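Local coordinates for heterokaryon incompatibility protein S (Podospora anserina, PDB 2WVO) that mediates heterokaryon incompatibility, setting off a lethal reaction when it meets the prion form of het-s after fusion of incompatible fungal cells, at residues D37-Q42 / K116-I121; L45-V50 / R127-L132; K49-R54 / G165-L170; V179-A184 / D208-D213. All coordinates share one frame; numbering follows the deposited sequence.

Interaction 1 (D37-Q42 / K116-I121)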
loop_
_atom_site.group_PDB
_atom_site.type_symbol
_atom_site.label_atom_id
_atom_site.label_comp_id
_atom_site.label_asym_id
_atom_site.label_seq_id
_atom_site.Cartn_x
_atom_site.Cartn_y
_atom_site.Cartn_z
ATOM N N ASP A 37 1.050 19.595 -14.287
ATOM C CA ASP A 37 1.855 18.385 -14.036
ATOM C C ASP A 37 1.322 17.149 -14.759
ATOM O O ASP A 37 1.901 16.074 -14.639
ATOM C CB ASP A 37 1.956 18.090 -12.529
ATOM C CG ASP A 37 2.780 19.121 -11.781
ATOM O OD1 ASP A 37 3.866 19.504 -12.275
ATOM O OD2 ASP A 37 2.345 19.552 -10.690
ATOM N N TYR A 38 0.215 17.300 -15.489
ATOM C CA TYR A 38 -0.411 16.195 -16.216
ATOM C C TYR A 38 0.594 15.397 -17.057
ATOM O O TYR A 38 0.710 14.179 -16.894
ATOM C CB TYR A 38 -1.575 16.711 -17.079
ATOM C CG TYR A 38 -2.119 15.745 -18.132
ATOM C CD1 TYR A 38 -2.371 14.391 -17.826
ATOM C CD2 TYR A 38 -2.422 16.196 -19.423
ATOM C CE1 TYR A 38 -2.871 13.505 -18.796
ATOM C CE2 TYR A 38 -2.940 15.327 -20.388
ATOM C CZ TYR A 38 -3.154 13.983 -20.067
ATOM O OH TYR A 38 -3.659 13.125 -21.018
ATOM N N GLU A 39 1.321 16.082 -17.937
ATOM C CA GLU A 39 2.239 15.421 -18.868
ATOM C C GLU A 39 3.331 14.609 -18.176
ATOM O O GLU A 39 3.576 13.463 -18.549
ATOM C CB GLU A 39 2.869 16.430 -19.836
ATOM C CG GLU A 39 1.924 16.952 -20.923
ATOM C CD GLU A 39 1.046 18.100 -20.469
ATOM O OE1 GLU A 39 1.137 18.537 -19.296
ATOM O OE2 GLU A 39 0.248 18.573 -21.296
ATOM N N ARG A 40 3.974 15.188 -17.165
ATOM C CA ARG A 40 5.048 14.486 -16.470
ATOM C C ARG A 40 4.507 13.283 -15.684
ATOM O O ARG A 40 5.135 12.232 -15.646
ATOM C CB ARG A 40 5.904 15.444 -15.621
ATOM C CG ARG A 40 5.833 15.314 -14.099
ATOM C CD ARG A 40 7.228 15.605 -13.511
ATOM N NE ARG A 40 7.434 15.105 -12.140
ATOM C CZ ARG A 40 8.585 14.589 -11.697
ATOM N NH1 ARG A 40 9.629 14.479 -12.502
ATOM N NH2 ARG A 40 8.690 14.168 -10.445
ATOM N N CYS A 41 3.323 13.436 -15.096
ATOM C CA CYS A 41 2.714 12.366 -14.324
ATOM C C CYS A 41 2.240 11.215 -15.213
ATOM O O CYS A 41 2.354 10.056 -14.838
ATOM C CB CYS A 41 1.574 12.917 -13.464
ATOM S SG CYS A 41 2.176 13.842 -12.050
ATOM N N GLN A 42 1.719 11.548 -16.389
ATOM C CA GLN A 42 1.338 10.547 -17.382
ATOM C C GLN A 42 2.560 9.756 -17.858
ATOM O O GLN A 42 2.509 8.523 -18.015
ATOM C CB GLN A 42 0.621 11.207 -18.567
ATOM C CG GLN A 42 0.213 10.236 -19.667
ATOM C CD GLN A 42 -0.721 9.146 -19.172
ATOM O OE1 GLN A 42 -1.895 9.396 -18.913
ATOM N NE2 GLN A 42 -0.200 7.931 -19.039
ATOM N N LYS A 116 -5.281 13.532 -26.000
ATOM C CA LYS A 116 -5.151 14.708 -26.859
ATOM C C LYS A 116 -4.828 16.002 -26.101
ATOM O O LYS A 116 -4.342 16.957 -26.703
ATOM C CB LYS A 116 -6.406 14.882 -27.729
ATOM C CG LYS A 116 -7.708 14.974 -26.943
ATOM C CD LYS A 116 -8.902 15.099 -27.862
ATOM C CE LYS A 116 -10.124 15.555 -27.088
ATOM N NZ LYS A 116 -11.251 15.880 -28.005
ATOM N N ASP A 117 -5.088 16.025 -24.792
ATOM C CA ASP A 117 -4.861 17.218 -23.953
ATOM C C ASP A 117 -3.378 17.526 -23.696
ATOM O O ASP A 117 -3.024 18.663 -23.370
ATOM C CB ASP A 117 -5.600 17.108 -22.605
ATOM C CG ASP A 117 -7.115 17.029 -22.752
ATOM O OD1 ASP A 117 -7.770 16.508 -21.826
ATOM O OD2 ASP A 117 -7.668 17.491 -23.771
ATOM N N MET A 118 -2.525 16.512 -23.831
ATOM C CA MET A 118 -1.081 16.650 -23.613
ATOM C C MET A 118 -0.461 17.616 -24.607
ATOM O O MET A 118 -0.909 17.688 -25.753
ATOM C CB MET A 118 -0.381 15.284 -23.743
ATOM C CG MET A 118 -0.433 14.393 -22.498
ATOM S SD MET A 118 0.375 12.777 -22.695
ATOM C CE MET A 118 -0.812 11.971 -23.756
ATOM N N LYS A 119 0.562 18.355 -24.164
ATOM C CA LYS A 119 1.439 19.142 -25.051
ATOM C C LYS A 119 1.912 18.231 -26.196
ATOM O O LYS A 119 1.906 17.013 -26.036
ATOM C CB LYS A 119 2.667 19.642 -24.264
ATOM C CG LYS A 119 3.801 18.571 -24.113
ATOM C CD LYS A 119 4.992 18.990 -23.238
ATOM C CE LYS A 119 4.690 18.812 -21.755
ATOM N NZ LYS A 119 5.837 19.040 -20.846
ATOM N N PRO A 120 2.332 18.807 -27.344
ATOM C CA PRO A 120 2.766 17.939 -28.449
ATOM C C PRO A 120 3.977 17.045 -28.128
ATOM O O PRO A 120 4.063 15.921 -28.640
ATOM C CB PRO A 120 3.124 18.938 -29.564
ATOM C CG PRO A 120 2.404 20.189 -29.207
ATOM C CD PRO A 120 2.426 20.233 -27.712
ATOM N N ILE A 121 4.895 17.541 -27.301
ATOM C CA ILE A 121 6.124 16.814 -26.978
ATOM C C ILE A 121 5.884 15.695 -25.968
ATOM O O ILE A 121 6.406 14.589 -26.118
ATOM C CB ILE A 121 7.264 17.777 -26.558
ATOM C CG1 ILE A 121 8.066 18.170 -27.806
ATOM C CG2 ILE A 121 8.176 17.142 -25.501
ATOM C CD1 ILE A 121 8.874 19.420 -27.675
#
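The start of helix 120-136 meets the first turn of helix 38-59 here, with Glu39 reaching from one helix to the backbone N of the residue at the N-cap position of the other. That residue is Lys119, whose N donates to Glu39 OE2 over 2.9 Å with an N-H...O angle of 154°. The carboxylate oxygen is approached on its anti side, 19° out of the carboxylate plane. In Glu39 a bend at chi2 (83°) turns the carboxylate toward the backbone of Met118 and Lys119. A glutamate suits this place: it is long enough to span the gap, and its negative charge lies close to the positive end of the helix dipole, which probably adds to the attraction. The aliphatic part of Lys119 passes obliquely over the same side chain, its CE 3.4 Å from Glu39 CG, while the amine stays apart from the carboxylate.

Beside this polar link, in the mainly helical packing of the HeLo-type globular domain, Met118 is buried against Tyr38. The two side chains cross at about a right angle, Met118 CG lying 3.4 Å from Tyr38 CE2, and the sulfur makes an oblique Met-aromatic contact, SD standing 5.1 Å from the centroid of the Tyr38 ring. Flexible methionine can follow the ring and still touch Gln42, whose CG is 4.0 Å from Met118 SD; the Gln42 amide turns instead to Asp46. Phe113 stacks on the Tyr38 ring.

Interaction 2 (L45-V50 / R127-L132)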
loop_
_atom_site.group_PDB
_atom_site.type_symbol
_atom_site.label_atom_id
_atom_site.label_comp_id
_atom_site.label_asym_id
_atom_site.label_seq_id
_atom_site.Cartn_x
_atom_site.Cartn_y
_atom_site.Cartn_z
ATOM N N LEU A 45 3.896 7.291 -15.209
ATOM C CA LEU A 45 3.080 6.078 -15.302
ATOM C C LEU A 45 3.589 5.214 -16.469
ATOM O O LEU A 45 3.848 4.017 -16.310
ATOM C CB LEU A 45 1.620 6.482 -15.525
ATOM C CG LEU A 45 0.451 6.039 -14.636
ATOM C CD1 LEU A 45 0.807 5.771 -13.163
ATOM C CD2 LEU A 45 -0.673 7.082 -14.730
ATOM N N ASP A 46 3.753 5.847 -17.635
ATOM C CA ASP A 46 4.316 5.200 -18.819
ATOM C C ASP A 46 5.683 4.598 -18.526
ATOM O O ASP A 46 5.999 3.516 -19.016
ATOM C CB ASP A 46 4.471 6.193 -19.979
ATOM C CG ASP A 46 3.149 6.749 -20.480
ATOM O OD1 ASP A 46 3.207 7.756 -21.228
ATOM O OD2 ASP A 46 2.061 6.215 -20.140
ATOM N N ILE A 47 6.502 5.313 -17.756
ATOM C CA ILE A 47 7.861 4.844 -17.450
ATOM C C ILE A 47 7.865 3.632 -16.506
ATOM O O ILE A 47 8.679 2.712 -16.672
ATOM C CB ILE A 47 8.770 6.002 -16.924
ATOM C CG1 ILE A 47 9.180 6.911 -18.082
ATOM C CG2 ILE A 47 10.022 5.472 -16.220
ATOM C CD1 ILE A 47 9.599 8.302 -17.648
ATOM N N ALA A 48 6.961 3.655 -15.524
ATOM C CA ALA A 48 6.752 2.545 -14.590
ATOM C C ALA A 48 6.356 1.283 -15.342
ATOM O O ALA A 48 6.841 0.193 -15.033
ATOM C CB ALA A 48 5.684 2.914 -13.532
ATOM N N LYS A 49 5.488 1.446 -16.339
ATOM C CA LYS A 49 5.091 0.369 -17.244
ATOM C C LYS A 49 6.267 -0.176 -18.074
ATOM O O LYS A 49 6.470 -1.399 -18.148
ATOM C CB LYS A 49 3.972 0.861 -18.164
ATOM C CG LYS A 49 3.267 -0.228 -18.953
ATOM C CD LYS A 49 2.300 0.410 -19.945
ATOM C CE LYS A 49 1.404 -0.619 -20.596
ATOM N NZ LYS A 49 0.296 0.040 -21.348
ATOM N N VAL A 50 7.021 0.729 -18.704
ATOM C CA VAL A 50 8.197 0.368 -19.510
ATOM C C VAL A 50 9.216 -0.432 -18.699
ATOM O O VAL A 50 9.805 -1.394 -19.178
ATOM C CB VAL A 50 8.898 1.639 -20.097
ATOM C CG1 VAL A 50 10.312 1.316 -20.588
ATOM C CG2 VAL A 50 8.063 2.252 -21.207
ATOM N N ARG A 127 3.163 8.347 -26.818
ATOM C CA ARG A 127 2.902 7.414 -27.917
ATOM C C ARG A 127 4.070 6.440 -28.069
ATOM O O ARG A 127 3.863 5.241 -28.221
ATOM C CB ARG A 127 2.670 8.180 -29.228
ATOM C CG ARG A 127 1.978 7.376 -30.331
ATOM C CD ARG A 127 1.946 8.124 -31.682
ATOM N NE ARG A 127 1.488 9.514 -31.554
ATOM C CZ ARG A 127 0.219 9.897 -31.416
ATOM N NH1 ARG A 127 -0.763 8.999 -31.387
ATOM N NH2 ARG A 127 -0.070 11.190 -31.302
ATOM N N ARG A 128 5.289 6.970 -28.000
ATOM C CA ARG A 128 6.517 6.187 -28.125
ATOM C C ARG A 128 6.705 5.180 -26.984
ATOM O O ARG A 128 7.133 4.051 -27.221
ATOM C CB ARG A 128 7.726 7.130 -28.252
ATOM C CG ARG A 128 9.094 6.469 -28.281
ATOM C CD ARG A 128 10.187 7.497 -28.508
ATOM N NE ARG A 128 10.524 7.653 -29.927
ATOM C CZ ARG A 128 10.005 8.579 -30.732
ATOM N NH1 ARG A 128 9.110 9.446 -30.268
ATOM N NH2 ARG A 128 10.373 8.631 -32.004
ATOM N N LEU A 129 6.387 5.596 -25.761
ATOM C CA LEU A 129 6.460 4.717 -24.591
ATOM C C LEU A 129 5.371 3.627 -24.586
ATOM O O LEU A 129 5.649 2.476 -24.236
ATOM C CB LEU A 129 6.443 5.534 -23.291
ATOM C CG LEU A 129 7.774 5.867 -22.579
ATOM C CD1 LEU A 129 8.971 5.950 -23.507
ATOM C CD2 LEU A 129 7.664 7.138 -21.745
ATOM N N LYS A 130 4.145 3.994 -24.969
ATOM C CA LYS A 130 3.048 3.027 -25.133
ATOM C C LYS A 130 3.376 1.964 -26.193
ATOM O O LYS A 130 3.259 0.770 -25.921
ATOM C CB LYS A 130 1.712 3.730 -25.456
ATOM C CG LYS A 130 0.716 3.851 -24.274
ATOM C CD LYS A 130 -0.683 4.288 -24.765
ATOM C CE LYS A 130 -1.830 3.522 -24.094
ATOM N NZ LYS A 130 -2.153 3.933 -22.659
ATOM N N ASP A 131 3.794 2.408 -27.386
ATOM C CA ASP A 131 4.134 1.510 -28.514
ATOM C C ASP A 131 5.282 0.548 -28.207
ATOM O O ASP A 131 5.245 -0.621 -28.588
ATOM C CB ASP A 131 4.471 2.314 -29.777
ATOM C CG ASP A 131 3.257 2.997 -30.384
ATOM O OD1 ASP A 131 3.408 3.623 -31.457
ATOM O OD2 ASP A 131 2.155 2.920 -29.797
ATOM N N LEU A 132 6.297 1.066 -27.528
ATOM C CA LEU A 132 7.438 0.290 -27.056
ATOM C C LEU A 132 7.041 -0.938 -26.209
ATOM O O LEU A 132 7.553 -2.033 -26.439
ATOM C CB LEU A 132 8.375 1.226 -26.288
ATOM C CG LEU A 132 9.618 0.809 -25.508
ATOM C CD1 LEU A 132 10.672 0.172 -26.417
ATOM C CD2 LEU A 132 10.175 2.072 -24.857
HETATM O O HOH W 1 -0.454 2.622 -20.859
HETATM O O HOH W 2 1.312 -0.089 -24.363
#
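With CG1 of Val50 anti to the backbone N (chi1 164°), CG2 falls beside that N and anti to the carbonyl carbon, facing Leu129 on the other helix. CG2 of Val50 comes within 3.9 Å of Leu129 CG, the two side chains meeting at about a right angle. The preceding turn of helix 38-59 contributes Asp46, whose CB lies 3.8 Å from Leu129 CD2, and Ile47, whose CG1 is 4.0 Å from the same methyl. Branched Leu129 thus packs against three residues of helix 38-59: its CD2 serves Asp46 and Ile47, while CG faces Val50. Val50 CG2 also reaches Leu132 CD2 at 4.2 Å.

Only the CB of Asp46 joins this apolar patch; its carboxylate is bound by His126 and Gln42. Along the polar margin, two waters bridge the helices. One accepts from both Lys49 NZ (2.7 Å) and Lys130 NZ, separating the two ammonium groups, while the other links Lys49 NZ to the backbone oxygen of Lys130. Glu26 forms a salt bridge with Lys49.

The helical segments run in roughly the same direction, 24° apart with axes 9.5 Å from each other. Helix 194-204 packs on both Ile47 and Leu129, and helix 153-172 receives Leu45 and Ala48 of helix 38-59.

Interaction 3 (K49-R54 / G165-L170)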
loop_
_atom_site.group_PDB
_atom_site.type_symbol
_atom_site.label_atom_id
_atom_site.label_comp_id
_atom_site.label_asym_id
_atom_site.label_seq_id
_atom_site.Cartn_x
_atom_site.Cartn_y
_atom_site.Cartn_z
ATOM N N LYS A 49 5.488 1.446 -16.339
ATOM C CA LYS A 49 5.091 0.369 -17.244
ATOM C C LYS A 49 6.267 -0.176 -18.074
ATOM O O LYS A 49 6.470 -1.399 -18.148
ATOM C CB LYS A 49 3.972 0.861 -18.164
ATOM C CG LYS A 49 3.267 -0.228 -18.953
ATOM C CD LYS A 49 2.300 0.410 -19.945
ATOM C CE LYS A 49 1.404 -0.619 -20.596
ATOM N NZ LYS A 49 0.296 0.040 -21.348
ATOM N N VAL A 50 7.021 0.729 -18.704
ATOM C CA VAL A 50 8.197 0.368 -19.510
ATOM C C VAL A 50 9.216 -0.432 -18.699
ATOM O O VAL A 50 9.805 -1.394 -19.178
ATOM C CB VAL A 50 8.898 1.639 -20.097
ATOM C CG1 VAL A 50 10.312 1.316 -20.588
ATOM C CG2 VAL A 50 8.063 2.252 -21.207
ATOM N N ARG A 51 9.417 0.014 -17.470
ATOM C CA ARG A 51 10.286 -0.599 -16.488
ATOM C C ARG A 51 9.912 -2.077 -16.269
ATOM O O ARG A 51 10.751 -2.975 -16.299
ATOM C CB ARG A 51 10.065 0.218 -15.220
ATOM C CG ARG A 51 11.071 0.123 -14.132
ATOM C CD ARG A 51 12.421 0.791 -14.411
ATOM N NE ARG A 51 13.382 -0.081 -13.746
ATOM C CZ ARG A 51 13.659 -0.041 -12.447
ATOM N NH1 ARG A 51 13.120 0.887 -11.670
ATOM N NH2 ARG A 51 14.504 -0.919 -11.933
ATOM N N LEU A 52 8.629 -2.310 -16.050
ATOM C CA LEU A 52 8.063 -3.641 -15.891
ATOM C C LEU A 52 8.277 -4.457 -17.177
ATOM O O LEU A 52 8.767 -5.587 -17.124
ATOM C CB LEU A 52 6.580 -3.495 -15.553
ATOM C CG LEU A 52 5.789 -4.322 -14.537
ATOM C CD1 LEU A 52 6.630 -4.923 -13.392
ATOM C CD2 LEU A 52 4.618 -3.458 -14.002
ATOM N N SER A 53 7.949 -3.864 -18.326
ATOM C CA SER A 53 8.134 -4.523 -19.616
ATOM C C SER A 53 9.596 -4.868 -19.894
ATOM O O SER A 53 9.882 -5.921 -20.464
ATOM C CB SER A 53 7.548 -3.692 -20.765
ATOM O OG SER A 53 8.473 -2.716 -21.230
ATOM N N ARG A 54 10.508 -3.981 -19.487
ATOM C CA ARG A 54 11.952 -4.203 -19.656
ATOM C C ARG A 54 12.446 -5.430 -18.889
ATOM O O ARG A 54 13.223 -6.212 -19.425
ATOM C CB ARG A 54 12.764 -2.963 -19.262
ATOM C CG ARG A 54 14.264 -3.017 -19.670
ATOM C CD ARG A 54 15.052 -1.844 -19.060
ATOM N NE ARG A 54 14.439 -0.549 -19.388
ATOM C CZ ARG A 54 14.448 0.519 -18.599
ATOM N NH1 ARG A 54 15.048 0.480 -17.412
ATOM N NH2 ARG A 54 13.860 1.636 -19.003
ATOM N N GLY A 165 10.374 0.640 -7.184
ATOM C CA GLY A 165 10.969 -0.171 -6.122
ATOM C C GLY A 165 10.795 -1.674 -6.334
ATOM O O GLY A 165 11.750 -2.435 -6.187
ATOM N N PHE A 166 9.586 -2.103 -6.690
ATOM C CA PHE A 166 9.319 -3.531 -6.978
ATOM C C PHE A 166 10.109 -4.094 -8.164
ATOM O O PHE A 166 10.552 -5.240 -8.121
ATOM C CB PHE A 166 7.827 -3.798 -7.176
ATOM C CG PHE A 166 7.029 -3.793 -5.897
ATOM C CD1 PHE A 166 5.818 -3.112 -5.818
ATOM C CD2 PHE A 166 7.488 -4.468 -4.776
ATOM C CE1 PHE A 166 5.077 -3.106 -4.636
ATOM C CE2 PHE A 166 6.757 -4.461 -3.591
ATOM C CZ PHE A 166 5.556 -3.789 -3.522
ATOM N N VAL A 167 10.303 -3.289 -9.208
ATOM C CA VAL A 167 11.111 -3.713 -10.354
ATOM C C VAL A 167 12.591 -3.775 -9.986
ATOM O O VAL A 167 13.325 -4.622 -10.510
ATOM C CB VAL A 167 10.844 -2.853 -11.621
ATOM C CG1 VAL A 167 11.696 -3.332 -12.806
ATOM C CG2 VAL A 167 9.362 -2.927 -12.002
ATOM N N ASP A 168 13.023 -2.884 -9.081
ATOM C CA ASP A 168 14.361 -2.939 -8.494
ATOM C C ASP A 168 14.601 -4.295 -7.809
ATOM O O ASP A 168 15.628 -4.927 -8.034
ATOM C CB ASP A 168 14.589 -1.786 -7.487
ATOM C CG ASP A 168 14.784 -0.414 -8.160
ATOM O OD1 ASP A 168 14.669 0.620 -7.453
ATOM O OD2 ASP A 168 15.051 -0.354 -9.378
ATOM N N GLU A 169 13.651 -4.715 -6.973
ATOM C CA GLU A 169 13.662 -6.034 -6.320
ATOM C C GLU A 169 13.682 -7.188 -7.319
ATOM O O GLU A 169 14.402 -8.168 -7.127
ATOM C CB GLU A 169 12.429 -6.202 -5.429
ATOM C CG GLU A 169 12.408 -5.381 -4.145
ATOM C CD GLU A 169 11.353 -5.899 -3.164
ATOM O OE1 GLU A 169 11.466 -7.073 -2.702
ATOM O OE2 GLU A 169 10.409 -5.139 -2.852
ATOM N N LEU A 170 12.879 -7.056 -8.376
ATOM C CA LEU A 170 12.801 -8.004 -9.485
ATOM C C LEU A 170 14.125 -8.164 -10.249
ATOM O O LEU A 170 14.513 -9.277 -10.619
ATOM C CB LEU A 170 11.700 -7.548 -10.455
ATOM C CG LEU A 170 10.389 -8.288 -10.740
ATOM C CD1 LEU A 170 9.938 -9.285 -9.673
ATOM C CD2 LEU A 170 9.270 -7.339 -11.133
HETATM O O HOH W 3 13.734 2.760 -8.940
#
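The guanidinium of Arg51 is covered on one face by Val167 CG1, 3.5 Å above its plane and nearer the group's border than its centre, while the carboxylate of Asp168 stands at its edge. The edge contact is a salt bridge: Arg51 NH2 donates to Asp168 OD2 across 2.7 Å at an N-H...O angle of 163°. That oxygen lies only 6° out of the guanidinium plane and is met nearly along its own C-O bond, although the two flat groups are turned 47° against each other. NH1 of Arg51 adds a longer, weak hydrogen bond to the same oxygen. A water that donates to Asp168 OD1 (2.8 Å) also receives a weak bond from Arg51 NH1.

Arginine fits because its chain, bent at chi2 and chi3, carries apolar methylenes past Val167 before presenting its charge. Arg51 CG is 3.8 Å from Val167 CG1, and the two side chains run alongside each other, pointing opposite ways. The second methyl of the valine serves a different neighbour, Val167 CG2 touching Leu52 CD1 at 3.7 Å. Leu52 CD1 also meets Leu170 CD2, 4.2 Å away, extending the apolar seam along two nearly parallel segments whose axes lie 9.9 Å apart. Helix 14-23 packs against Leu52, and helix 75-104 against Leu170.

Arg51 has further partners: Glu171 in a salt bridge at NH2 and the Ile207 carbonyl at NH1. With two acidic partners, the buried guanidinium is probably well compensated, and these salt bridges and the hydrogen bond tie helix 153-172 and the loop before helix 209-218 to helix 38-59.

Interaction 4 (V179-A184 / D208-D213)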
loop_
_atom_site.group_PDB
_atom_site.type_symbol
_atom_site.label_atom_id
_atom_site.label_comp_id
_atom_site.label_asym_id
_atom_site.label_seq_id
_atom_site.Cartn_x
_atom_site.Cartn_y
_atom_site.Cartn_z
ATOM N N VAL A 179 21.934 -6.622 -19.206
ATOM C CA VAL A 179 20.845 -6.742 -20.174
ATOM C C VAL A 179 19.831 -5.591 -20.048
ATOM O O VAL A 179 19.428 -5.005 -21.054
ATOM C CB VAL A 179 20.138 -8.123 -20.032
ATOM C CG1 VAL A 179 19.120 -8.350 -21.147
ATOM C CG2 VAL A 179 21.176 -9.251 -20.023
ATOM N N CYS A 180 19.438 -5.261 -18.819
ATOM C CA CYS A 180 18.497 -4.160 -18.585
ATOM C C CYS A 180 19.056 -2.791 -18.994
ATOM O O CYS A 180 18.321 -1.950 -19.521
ATOM C CB CYS A 180 18.022 -4.129 -17.126
ATOM S SG CYS A 180 16.844 -5.425 -16.703
ATOM N N HIS A 181 20.349 -2.566 -18.758
ATOM C CA HIS A 181 20.941 -1.277 -19.116
ATOM C C HIS A 181 21.058 -1.090 -20.631
ATOM O O HIS A 181 20.823 0.008 -21.142
ATOM C CB HIS A 181 22.273 -1.013 -18.399
ATOM C CG HIS A 181 22.582 0.447 -18.246
ATOM N ND1 HIS A 181 23.779 1.009 -18.642
ATOM C CD2 HIS A 181 21.827 1.468 -17.770
ATOM C CE1 HIS A 181 23.754 2.309 -18.399
ATOM N NE2 HIS A 181 22.578 2.615 -17.876
ATOM N N LYS A 182 21.402 -2.170 -21.335
ATOM C CA LYS A 182 21.437 -2.181 -22.804
ATOM C C LYS A 182 20.045 -1.949 -23.403
ATOM O O LYS A 182 19.895 -1.218 -24.389
ATOM C CB LYS A 182 22.079 -3.483 -23.315
ATOM C CG LYS A 182 21.429 -4.144 -24.545
ATOM C CD LYS A 182 20.527 -5.311 -24.124
ATOM C CE LYS A 182 20.507 -6.449 -25.160
ATOM N NZ LYS A 182 19.241 -6.504 -25.962
ATOM N N LEU A 183 19.040 -2.575 -22.790
ATOM C CA LEU A 183 17.652 -2.446 -23.203
ATOM C C LEU A 183 17.180 -1.003 -23.064
ATOM O O LEU A 183 16.529 -0.474 -23.964
ATOM C CB LEU A 183 16.774 -3.383 -22.373
ATOM C CG LEU A 183 16.150 -4.669 -22.938
ATOM C CD1 LEU A 183 16.777 -5.138 -24.224
ATOM C CD2 LEU A 183 16.160 -5.754 -21.889
ATOM N N ALA A 184 17.534 -0.374 -21.940
ATOM C CA ALA A 184 17.245 1.042 -21.694
ATOM C C ALA A 184 17.868 1.953 -22.756
ATOM O O ALA A 184 17.251 2.935 -23.167
ATOM C CB ALA A 184 17.709 1.448 -20.301
ATOM N N ASP A 208 13.571 5.440 -12.779
ATOM C CA ASP A 208 14.210 4.637 -13.814
ATOM C C ASP A 208 15.596 5.230 -14.048
ATOM O O ASP A 208 15.782 6.077 -14.928
ATOM C CB ASP A 208 13.361 4.667 -15.097
ATOM C CG ASP A 208 13.784 3.624 -16.135
ATOM O OD1 ASP A 208 14.871 2.996 -16.008
ATOM O OD2 ASP A 208 13.000 3.434 -17.099
ATOM N N ALA A 209 16.558 4.805 -13.230
ATOM C CA ALA A 209 17.919 5.344 -13.289
ATOM C C ALA A 209 18.582 5.012 -14.626
ATOM O O ALA A 209 19.347 5.816 -15.150
ATOM C CB ALA A 209 18.758 4.842 -12.113
ATOM N N ALA A 210 18.250 3.840 -15.178
ATOM C CA ALA A 210 18.748 3.395 -16.484
ATOM C C ALA A 210 18.254 4.255 -17.652
ATOM O O ALA A 210 19.020 4.545 -18.565
ATOM C CB ALA A 210 18.418 1.916 -16.722
ATOM N N MET A 211 16.987 4.659 -17.630
ATOM C CA MET A 211 16.467 5.555 -18.663
ATOM C C MET A 211 17.039 6.962 -18.505
ATOM O O MET A 211 17.333 7.640 -19.496
ATOM C CB MET A 211 14.942 5.607 -18.635
ATOM C CG MET A 211 14.320 6.484 -19.723
ATOM S SD MET A 211 12.517 6.536 -19.664
ATOM C CE MET A 211 12.137 4.833 -20.116
ATOM N N SER A 212 17.185 7.390 -17.252
ATOM C CA SER A 212 17.726 8.706 -16.919
ATOM C C SER A 212 19.185 8.848 -17.381
ATOM O O SER A 212 19.565 9.879 -17.939
ATOM C CB SER A 212 17.598 8.955 -15.416
ATOM O OG SER A 212 17.904 10.296 -15.093
ATOM N N ASP A 213 19.986 7.806 -17.157
ATOM C CA ASP A 213 21.384 7.765 -17.598
ATOM C C ASP A 213 21.513 7.757 -19.120
ATOM O O ASP A 213 22.312 8.502 -19.677
ATOM C CB ASP A 213 22.109 6.556 -17.003
ATOM C CG ASP A 213 22.263 6.647 -15.495
ATOM O OD1 ASP A 213 22.162 7.760 -14.942
ATOM O OD2 ASP A 213 22.486 5.594 -14.860
#
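Helix 179-184 and helix 209-213 cross at -46°, their axes 8.9 Å apart, and the backbones come close at two places, His181 with Ala210 and Ala184 with Met211. This is helix-helix packing by small residues, in which alanines let the chains approach: Ala184 CB and Ala210 CB meet at 3.7 Å, with no longer side chain between them.

The ring of His181 flanks this alanine pair. With CG anti to the backbone N (chi1 -154°), the imidazole swings toward helix 209-218 and presents its edge, so that His181 CD2 lies 3.6 Å from Ala210 CB. Farther along that edge, NE2 is 4.1 Å from Asp213 CB, and the ring and carboxylate planes stand 76° apart. NE2 is buried by the contact without a hydrogen-bonding partner in the model.

The start of helix 209-218 is fixed by Asp208 at its N-cap. An aspartate suits this position because its short side chain can turn back to a backbone N-H of the first turn, and the carboxylate is also anchored by a salt bridge to Arg54 of helix 38-59. The capping bond runs from Met211 N to Asp208 OD1, 3.1 Å long, and meets that oxygen from above the carboxylate plane.

Overall arrangement
From the N terminus, helix 38-59 supplies the first segment of interactions 1, 2 and 3 in turn. Interactions 1 and 2, their centres about 13 Å apart, bring helix 120-136 back alongside it, closing loops of more than seventy residues that include helix 75-104. Interaction 3 begins from the same stretch as interaction 2, sharing Lys49 and Val50, but closes a longer loop on helix 153-172; interaction 1 crosses both 2 and 3. Interaction 4 follows in series, closing a short loop between helices 177-187 and 209-218. It touches interaction 3 through the Arg54-Asp208 salt bridge and interaction 2 where Ile47 and Val50 pack on Met211; interaction 1 stays apart.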